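Gamma-hexachlorocyclohexane dehydrochlorinase (Sphingomonas paucimobilis, PDB 3A76) catalyses the dehydrochlorination of the pollutant lindane (gamma-hexachlorocyclohexane) through a pentachlorocyclohexene to a tetrachlorocyclohexadiene, in two successive 1,2-anti eliminations. Local coordinates at residues D59-I64 against F146-A151; I92-N97 against L115-L120; V103-V108 against Y137-G142. One frame throughout, in Å; residues are numbered along the deposited sequence.

Contact 1 (D59-I64 against F146-A151); sequences DAEWTI and FSKRNA
From E61 to I64, strand 60-64 runs in register and in the same direction as K148 to A151, with the axes 4.8 Å apart and only 2° from parallel. This is the one parallel pairing in the mixed sheet of the SnoaL-like barrel, and alternate residues of one strand bond to both neighbours across: E61 uses N and O to reach S147 and R149, T63 to reach R149 and A151. The straightest of these bonds, T63 N to R149 O, measures 2.9 Å. Where the pairing begins, S147 and K148 both face E136 in a classic beta bulge.

On the buried side, W62 and R149 point the same way, each with CG anti to the backbone N (chi1 -178° and 161°). The aliphatic stem of R149 therefore lies alongside the indole, its CG 3.7 Å from W62 CD1. A bend at chi3 then carries the guanidinium off towards F146, whose CE1 sits 3.3 Å above one face of the group. D135 forms a salt bridge to R149 NH1, and F133 adds a cation-pi contact. W62 in turn stacks on W56 and is packed by helix 72-87.

The other side is more open. K148 bends so that NZ rests 3.8 Å from E61 CG, yet it stays 4.1 Å from OE1, too far for a salt bridge. T63 OG1 hydrogen-bonds to T69 OG1 in strand 68-71. Back on the face of W62 and R149, beside the spermidine that touches I64, CG1 of I64 meets CB of A151 at 3.9 Å.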
loop_
_atom_site.group_PDB
_atom_site.type_symbol
_atom_site.label_atom_id
_atom_site.label_comp_id
_atom_site.label_asym_id
_atom_site.label_seq_id
_atom_site.Cartn_x
_atom_site.Cartn_y
_atom_site.Cartn_z
ATOM N N ASP B 59 11.809 -6.244 25.647
ATOM C CA ASP B 59 11.153 -5.122 26.314
ATOM C C ASP B 59 10.190 -4.348 25.403
ATOM O O ASP B 59 9.553 -3.398 25.859
ATOM C CB ASP B 59 12.210 -4.167 26.892
ATOM C CG ASP B 59 13.288 -3.806 25.877
ATOM O OD1 ASP B 59 12.980 -3.087 24.895
ATOM O OD2 ASP B 59 14.448 -4.245 26.058
ATOM N N ALA B 60 10.089 -4.743 24.129
ATOM C CA ALA B 60 9.168 -4.089 23.178
ATOM C C ALA B 60 7.733 -4.245 23.637
ATOM O O ALA B 60 7.394 -5.249 24.262
ATOM C CB ALA B 60 9.336 -4.651 21.784
ATOM N N GLU B 61 6.901 -3.248 23.341
ATOM C CA GLU B 61 5.519 -3.204 23.842
ATOM C C GLU B 61 4.472 -2.952 22.750
ATOM O O GLU B 61 4.434 -1.877 22.128
ATOM C CB GLU B 61 5.376 -2.172 24.972
ATOM C CG GLU B 61 6.426 -2.309 26.069
ATOM C CD GLU B 61 5.858 -2.128 27.465
ATOM O OE1 GLU B 61 4.786 -1.493 27.604
ATOM O OE2 GLU B 61 6.496 -2.625 28.428
ATOM N N TRP B 62 3.620 -3.956 22.542
ATOM C CA TRP B 62 2.600 -3.934 21.498
ATOM C C TRP B 62 1.229 -3.681 22.103
ATOM O O TRP B 62 0.693 -4.506 22.829
ATOM C CB TRP B 62 2.651 -5.235 20.668
ATOM C CG TRP B 62 1.666 -5.349 19.502
ATOM C CD1 TRP B 62 1.000 -4.333 18.871
ATOM C CD2 TRP B 62 1.276 -6.559 18.823
ATOM N NE1 TRP B 62 0.215 -4.834 17.867
ATOM C CE2 TRP B 62 0.364 -6.195 17.813
ATOM C CE3 TRP B 62 1.616 -7.913 18.973
ATOM C CZ2 TRP B 62 -0.230 -7.140 16.960
ATOM C CZ3 TRP B 62 1.031 -8.852 18.125
ATOM C CH2 TRP B 62 0.115 -8.458 17.133
ATOM N N THR B 63 0.672 -2.518 21.795
ATOM C CA THR B 63 -0.640 -2.149 22.281
ATOM C C THR B 63 -1.618 -2.059 21.114
ATOM O O THR B 63 -1.290 -1.544 20.041
ATOM C CB THR B 63 -0.603 -0.793 23.026
ATOM O OG1 THR B 63 0.316 -0.866 24.129
ATOM C CG2 THR B 63 -1.975 -0.420 23.536
ATOM N N ILE B 64 -2.814 -2.589 21.338
ATOM C CA ILE B 64 -3.936 -2.357 20.460
ATOM C C ILE B 64 -5.040 -1.783 21.340
ATOM O O ILE B 64 -5.528 -2.448 22.271
ATOM C CB ILE B 64 -4.378 -3.653 19.722
ATOM C CG1 ILE B 64 -3.270 -4.145 18.765
ATOM C CG2 ILE B 64 -5.687 -3.416 18.972
ATOM C CD1 ILE B 64 -3.491 -5.572 18.161
ATOM N N PHE B 146 11.073 -3.699 16.524
ATOM C CA PHE B 146 10.084 -2.852 17.160
ATOM C C PHE B 146 10.472 -2.655 18.616
ATOM O O PHE B 146 10.806 -3.617 19.320
ATOM C CB PHE B 146 8.702 -3.505 17.131
ATOM C CG PHE B 146 7.959 -3.353 15.826
ATOM C CD1 PHE B 146 7.072 -2.302 15.639
ATOM C CD2 PHE B 146 8.098 -4.298 14.813
ATOM C CE1 PHE B 146 6.348 -2.177 14.444
ATOM C CE2 PHE B 146 7.379 -4.175 13.613
ATOM C CZ PHE B 146 6.510 -3.111 13.431
ATOM N N SER B 147 10.429 -1.405 19.056
ATOM C CA SER B 147 10.512 -1.080 20.471
ATOM C C SER B 147 9.104 -0.850 20.998
ATOM O O SER B 147 8.806 -1.120 22.166
ATOM C CB SER B 147 11.345 0.174 20.686
ATOM O OG SER B 147 10.885 0.846 21.852
ATOM N N LYS B 148 8.238 -0.334 20.134
ATOM C CA LYS B 148 6.859 -0.081 20.516
ATOM C C LYS B 148 5.991 -0.090 19.267
ATOM O O LYS B 148 6.480 0.149 18.156
ATOM C CB LYS B 148 6.739 1.269 21.243
ATOM C CG LYS B 148 5.674 1.319 22.331
ATOM C CD LYS B 148 5.844 2.541 23.260
ATOM C CE LYS B 148 6.993 2.379 24.281
ATOM N NZ LYS B 148 6.700 1.431 25.399
ATOM N N ARG B 149 4.709 -0.392 19.470
ATOM C CA ARG B 149 3.678 -0.192 18.471
ATOM C C ARG B 149 2.407 0.151 19.196
ATOM O O ARG B 149 1.988 -0.590 20.082
ATOM C CB ARG B 149 3.449 -1.448 17.592
ATOM C CG ARG B 149 2.083 -1.445 16.852
ATOM C CD ARG B 149 2.071 -2.235 15.542
ATOM N NE ARG B 149 2.770 -1.527 14.472
ATOM C CZ ARG B 149 2.858 -1.925 13.200
ATOM N NH1 ARG B 149 3.534 -1.174 12.338
ATOM N NH2 ARG B 149 2.286 -3.056 12.775
ATOM N N ASN B 150 1.797 1.274 18.823
ATOM C CA ASN B 150 0.397 1.510 19.169
ATOM C C ASN B 150 -0.474 1.420 17.907
ATOM O O ASN B 150 -0.153 1.998 16.862
ATOM C CB ASN B 150 0.209 2.849 19.910
ATOM C CG ASN B 150 -1.230 3.098 20.329
ATOM O OD1 ASN B 150 -2.024 3.653 19.564
ATOM N ND2 ASN B 150 -1.572 2.703 21.559
ATOM N N ALA B 151 -1.559 0.670 18.017
ATOM C CA ALA B 151 -2.504 0.518 16.943
ATOM C C ALA B 151 -3.788 1.145 17.414
ATOM O O ALA B 151 -4.345 0.753 18.429
ATOM C CB ALA B 151 -2.712 -0.944 16.624
#

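Contact 2 (I92-N97 against L115-L120); sequences IHYGTN and LLLGNL
The hairpin of strands 88-102 and 107-120 carries H93, the probable proton acceptor of the active site, and pairs it with L116 in a non-hydrogen-bonded antiparallel position. Hydrogen-bonded pairs frame it: I92 with L117, and Y94 with L115, where Y94 N lies 2.6 Å from L115 O. L116, with CG anti to its backbone N (chi1 175°), lies beside H93 and brings CD1 over one face of the imidazole, 3.2 Å from NE2. That nitrogen is buried and has no polar partner in the model, whereas ND1 is hydrogen-bonded to D45 OD1, consistent with a His-Asp pair. The leucine thus packs on a ring whose rotation is probably fixed from its other nitrogen, and spermidine also touches H93.

The reverse of the sheet serves the trimer. There Y94 crosses its neighbours, CD2 standing 3.9 Å from L115 CD1, while its OH bonds to V114 O of the second subunit and Y94 of the third subunit packs on L115. I92 lies beside L117, its CG2 3.5 Å from L117 O, and sends CD1 over the centre of the Y94 ring. Near the plane of that ring, L117 CD1 comes to the edge, 4.0 Å from CE2.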
loop_
_atom_site.group_PDB
_atom_site.type_symbol
_atom_site.label_atom_id
_atom_site.label_comp_id
_atom_site.label_asym_id
_atom_site.label_seq_id
_atom_site.Cartn_x
_atom_site.Cartn_y
_atom_site.Cartn_z
ATOM N N ILE B 92 -6.807 -9.882 6.269
ATOM C CA ILE B 92 -5.651 -9.386 5.543
ATOM C C ILE B 92 -5.392 -7.900 5.870
ATOM O O ILE B 92 -6.306 -7.087 5.793
ATOM C CB ILE B 92 -5.799 -9.655 4.008
ATOM C CG1 ILE B 92 -4.483 -9.373 3.280
ATOM C CG2 ILE B 92 -7.053 -8.955 3.396
ATOM C CD1 ILE B 92 -4.372 -8.027 2.903
ATOM N N HIS B 93 -4.147 -7.581 6.231
ATOM C CA HIS B 93 -3.688 -6.210 6.497
ATOM C C HIS B 93 -2.956 -5.589 5.298
ATOM O O HIS B 93 -1.930 -6.111 4.858
ATOM C CB HIS B 93 -2.696 -6.203 7.667
ATOM C CG HIS B 93 -3.298 -6.510 8.998
ATOM N ND1 HIS B 93 -3.588 -7.795 9.404
ATOM C CD2 HIS B 93 -3.631 -5.702 10.034
ATOM C CE1 HIS B 93 -4.084 -7.765 10.628
ATOM N NE2 HIS B 93 -4.121 -6.508 11.033
ATOM N N TYR B 94 -3.468 -4.472 4.791
ATOM C CA TYR B 94 -2.747 -3.691 3.784
ATOM C C TYR B 94 -2.097 -2.449 4.414
ATOM O O TYR B 94 -2.767 -1.454 4.669
ATOM C CB TYR B 94 -3.679 -3.259 2.626
ATOM C CG TYR B 94 -4.381 -4.375 1.882
ATOM C CD1 TYR B 94 -3.713 -5.115 0.905
ATOM C CD2 TYR B 94 -5.731 -4.653 2.106
ATOM C CE1 TYR B 94 -4.349 -6.135 0.209
ATOM C CE2 TYR B 94 -6.376 -5.679 1.408
ATOM C CZ TYR B 94 -5.677 -6.410 0.455
ATOM O OH TYR B 94 -6.309 -7.416 -0.261
ATOM N N GLY B 95 -0.793 -2.529 4.638
ATOM C CA GLY B 95 0.012 -1.468 5.196
ATOM C C GLY B 95 0.619 -0.555 4.155
ATOM O O GLY B 95 1.285 -1.007 3.214
ATOM N N THR B 96 0.375 0.743 4.354
ATOM C CA THR B 96 0.778 1.801 3.445
ATOM C C THR B 96 1.256 3.011 4.284
ATOM O O THR B 96 1.065 3.042 5.528
ATOM C CB THR B 96 -0.425 2.306 2.570
ATOM O OG1 THR B 96 -1.389 2.926 3.419
ATOM C CG2 THR B 96 -1.131 1.188 1.841
ATOM N N ASN B 97 1.840 3.991 3.586
ATOM C CA ASN B 97 2.177 5.332 4.128
ATOM C C ASN B 97 3.165 5.362 5.289
ATOM O O ASN B 97 3.119 6.280 6.104
ATOM C CB ASN B 97 0.927 6.101 4.562
ATOM C CG ASN B 97 -0.112 6.211 3.479
ATOM O OD1 ASN B 97 -1.297 6.371 3.784
ATOM N ND2 ASN B 97 0.313 6.136 2.211
ATOM N N LEU B 115 -5.176 -0.815 6.161
ATOM C CA LEU B 115 -6.521 -1.244 5.821
ATOM C C LEU B 115 -6.598 -2.745 6.045
ATOM O O LEU B 115 -5.828 -3.525 5.437
ATOM C CB LEU B 115 -6.825 -0.866 4.372
ATOM C CG LEU B 115 -8.234 -0.820 3.767
ATOM C CD1 LEU B 115 -8.419 -1.931 2.760
ATOM C CD2 LEU B 115 -9.378 -0.713 4.787
ATOM N N LEU B 116 -7.513 -3.138 6.934
ATOM C CA LEU B 116 -7.756 -4.534 7.262
ATOM C C LEU B 116 -9.123 -4.992 6.781
ATOM O O LEU B 116 -10.148 -4.399 7.140
ATOM C CB LEU B 116 -7.654 -4.781 8.780
ATOM C CG LEU B 116 -7.982 -6.180 9.358
ATOM C CD1 LEU B 116 -7.292 -6.419 10.672
ATOM C CD2 LEU B 116 -9.493 -6.403 9.565
ATOM N N LEU B 117 -9.126 -6.068 6.001
ATOM C CA LEU B 117 -10.349 -6.796 5.634
ATOM C C LEU B 117 -10.298 -8.194 6.235
ATOM O O LEU B 117 -9.282 -8.874 6.131
ATOM C CB LEU B 117 -10.452 -6.916 4.116
ATOM C CG LEU B 117 -10.335 -5.644 3.299
ATOM C CD1 LEU B 117 -10.298 -5.974 1.803
ATOM C CD2 LEU B 117 -11.484 -4.723 3.643
ATOM N N GLY B 118 -11.390 -8.627 6.861
ATOM C CA GLY B 118 -11.426 -9.950 7.468
ATOM C C GLY B 118 -12.804 -10.517 7.707
ATOM O O GLY B 118 -13.801 -9.839 7.519
ATOM N N ASN B 119 -12.851 -11.785 8.097
ATOM C CA ASN B 119 -14.101 -12.387 8.550
ATOM C C ASN B 119 -14.001 -12.726 10.025
ATOM O O ASN B 119 -13.149 -13.515 10.424
ATOM C CB ASN B 119 -14.456 -13.654 7.756
ATOM C CG ASN B 119 -15.112 -13.352 6.429
ATOM O OD1 ASN B 119 -16.079 -12.604 6.362
ATOM N ND2 ASN B 119 -14.602 -13.961 5.364
ATOM N N LEU B 120 -14.876 -12.133 10.827
ATOM C CA LEU B 120 -14.945 -12.445 12.258
ATOM C C LEU B 120 -15.574 -13.805 12.485
ATOM O O LEU B 120 -16.613 -14.099 11.924
ATOM C CB LEU B 120 -15.765 -11.387 12.994
ATOM C CG LEU B 120 -15.197 -9.971 13.048
ATOM C CD1 LEU B 120 -16.268 -9.027 13.585
ATOM C CD2 LEU B 120 -13.908 -9.908 13.868
#

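Contact 3 (V103-V108 against Y137-G142); sequences VSADKV and YERRDG
This is a contact at the far end of a beta hairpin, where the start of strand 107-120 meets the end of strand 125-140 well away from the active site, and a salt bridge between D106 and R139 takes over as the regular pairing gives out. V108 and Y137 form a hydrogen-bonded antiparallel pair, with Y137 N 2.9 Å from V108 O and the reciprocal bond a little longer. K107 and E138 follow as a non-hydrogen-bonded pair. The backbone makes one more bond, R139 N to D106 O at 3.0 Å.

R139 leaves its strand towards D106, and bends at chi2 and chi3 bring its guanidinium back across the aspartate. NH1 meets D106 OD1 at 2.8 Å from the anti side of the carboxylate, with the two planar groups 68° apart. The bond is somewhat bent, at 142°. The same NH1 lies close to A105 O, but at an angle too poor for a hydrogen bond. NH2 of R139 makes a second salt bridge, to D25 of helix 22-45, so the arginine ties the hairpin to that helix.

D106 itself lies in a type I turn, S104 to K107, beside a classic beta bulge where V103 and S104 both face K107. Beyond it, V108 and Y137 cross on the buried side: CG2 of V108 comes to the edge of the phenol ring, a tight 3.2 Å from CD1. W144 and I33 pack on both residues.

K107 and E138 lie alongside each other on the opposite side of the sheet, CE of K107 4.2 Å from OE1 of E138. The firmer partner of the glutamate is R140, two residues further along the chain, whose NE is held by E138 OE2.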
loop_
_atom_site.group_PDB
_atom_site.type_symbol
_atom_site.label_atom_id
_atom_site.label_comp_id
_atom_site.label_asym_id
_atom_site.label_seq_id
_atom_site.Cartn_x
_atom_site.Cartn_y
_atom_site.Cartn_z
ATOM N N VAL B 103 15.136 9.797 15.084
ATOM C CA VAL B 103 15.474 10.532 16.303
ATOM C C VAL B 103 16.996 10.518 16.447
ATOM O O VAL B 103 17.632 11.565 16.588
ATOM C CB VAL B 103 14.769 9.939 17.547
ATOM C CG1 VAL B 103 15.394 10.465 18.840
ATOM C CG2 VAL B 103 13.289 10.269 17.511
ATOM N N SER B 104 17.566 9.322 16.378
ATOM C CA SER B 104 19.004 9.149 16.327
ATOM C C SER B 104 19.308 7.990 15.377
ATOM O O SER B 104 18.384 7.340 14.874
ATOM C CB SER B 104 19.548 8.874 17.729
ATOM O OG SER B 104 19.018 7.677 18.279
ATOM N N ALA B 105 20.593 7.729 15.135
ATOM C CA ALA B 105 21.004 6.658 14.221
ATOM C C ALA B 105 20.398 5.280 14.552
ATOM O O ALA B 105 20.309 4.412 13.678
ATOM C CB ALA B 105 22.525 6.570 14.152
ATOM N N ASP B 106 19.988 5.088 15.805
ATOM C CA ASP B 106 19.498 3.793 16.269
ATOM C C ASP B 106 18.092 3.903 16.838
ATOM O O ASP B 106 17.577 2.951 17.421
ATOM C CB ASP B 106 20.441 3.189 17.331
ATOM C CG ASP B 106 21.849 2.925 16.805
ATOM O OD1 ASP B 106 22.104 3.137 15.602
ATOM O OD2 ASP B 106 22.716 2.500 17.604
ATOM N N LYS B 107 17.471 5.066 16.683
ATOM C CA LYS B 107 16.113 5.258 17.174
ATOM C C LYS B 107 15.238 5.969 16.151
ATOM O O LYS B 107 15.607 7.033 15.655
ATOM C CB LYS B 107 16.114 6.017 18.507
ATOM C CG LYS B 107 16.513 5.164 19.695
ATOM C CD LYS B 107 16.418 5.926 21.012
ATOM C CE LYS B 107 16.331 4.931 22.175
ATOM N NZ LYS B 107 16.636 5.570 23.485
ATOM N N VAL B 108 14.088 5.369 15.817
ATOM C CA VAL B 108 13.164 6.014 14.886
ATOM C C VAL B 108 11.724 5.936 15.351
ATOM O O VAL B 108 11.282 4.930 15.927
ATOM C CB VAL B 108 13.287 5.496 13.394
ATOM C CG1 VAL B 108 14.731 5.194 13.019
ATOM C CG2 VAL B 108 12.414 4.288 13.152
ATOM N N TYR B 137 11.105 2.158 16.676
ATOM C CA TYR B 137 12.051 1.105 16.306
ATOM C C TYR B 137 13.411 1.345 16.966
ATOM O O TYR B 137 13.842 2.486 17.143
ATOM C CB TYR B 137 12.224 1.020 14.780
ATOM C CG TYR B 137 10.928 0.862 14.023
ATOM C CD1 TYR B 137 10.220 1.978 13.565
ATOM C CD2 TYR B 137 10.402 -0.402 13.776
ATOM C CE1 TYR B 137 9.014 1.839 12.864
ATOM C CE2 TYR B 137 9.201 -0.555 13.086
ATOM C CZ TYR B 137 8.509 0.563 12.631
ATOM O OH TYR B 137 7.319 0.387 11.949
ATOM N N GLU B 138 14.087 0.262 17.321
ATOM C CA GLU B 138 15.347 0.364 18.034
ATOM C C GLU B 138 16.387 -0.558 17.430
ATOM O O GLU B 138 16.117 -1.743 17.188
ATOM C CB GLU B 138 15.134 0.026 19.509
ATOM C CG GLU B 138 16.333 0.234 20.407
ATOM C CD GLU B 138 15.943 0.165 21.869
ATOM O OE1 GLU B 138 15.076 0.964 22.296
ATOM O OE2 GLU B 138 16.492 -0.696 22.583
ATOM N N ARG B 139 17.574 -0.004 17.195
ATOM C CA ARG B 139 18.693 -0.767 16.664
ATOM C C ARG B 139 19.665 -1.139 17.788
ATOM O O ARG B 139 20.249 -0.263 18.439
ATOM C CB ARG B 139 19.404 0.040 15.587
ATOM C CG ARG B 139 20.332 -0.764 14.700
ATOM C CD ARG B 139 21.545 0.081 14.429
ATOM N NE ARG B 139 21.931 0.125 13.028
ATOM C CZ ARG B 139 22.040 1.254 12.324
ATOM N NH1 ARG B 139 21.788 2.434 12.885
ATOM N NH2 ARG B 139 22.413 1.205 11.056
ATOM N N ARG B 140 19.810 -2.440 18.021
ATOM C CA ARG B 140 20.768 -2.957 18.986
ATOM C C ARG B 140 21.709 -3.921 18.287
ATOM O O ARG B 140 21.293 -5.015 17.889
ATOM C CB ARG B 140 20.064 -3.691 20.129
ATOM C CG ARG B 140 19.016 -2.896 20.875
ATOM C CD ARG B 140 18.322 -3.778 21.884
ATOM N NE ARG B 140 17.124 -3.148 22.432
ATOM C CZ ARG B 140 16.322 -3.699 23.345
ATOM N NH1 ARG B 140 16.566 -4.910 23.839
ATOM N NH2 ARG B 140 15.257 -3.031 23.760
ATOM N N ASP B 141 22.972 -3.516 18.145
ATOM C CA ASP B 141 24.042 -4.389 17.623
ATOM C C ASP B 141 23.854 -4.723 16.145
ATOM O O ASP B 141 24.079 -5.864 15.714
ATOM C CB ASP B 141 24.169 -5.679 18.462
ATOM C CG ASP B 141 24.812 -5.433 19.816
ATOM O OD1 ASP B 141 26.033 -5.157 19.858
ATOM O OD2 ASP B 141 24.093 -5.522 20.840
ATOM N N GLY B 142 23.435 -3.710 15.384
ATOM C CA GLY B 142 23.195 -3.850 13.944
ATOM C C GLY B 142 21.842 -4.432 13.550
ATOM O O GLY B 142 21.563 -4.557 12.357
#

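In the fold
All three contacts belong to one sheet, where contacts 2 and 3 use the two ends of strand 107-120, their centres about 27 Å apart. Contact 1 lies about 15 Å from contact 3, centre to centre, and touches it: D59 OD1 forms a salt bridge with R140 NH2, and CE1 of F146 packs 3.6 Å from CE2 of Y137. Contacts 1 and 2 do not touch, their nearest atoms being about 7 Å apart, but they share the spermidine pocket, to which one gives I64 and the other H93. R149 lies about 7 Å from H93, side chain to side chain, whereas contact 3 is remote, with the side chain of Y137 about 13 Å from the spermidine.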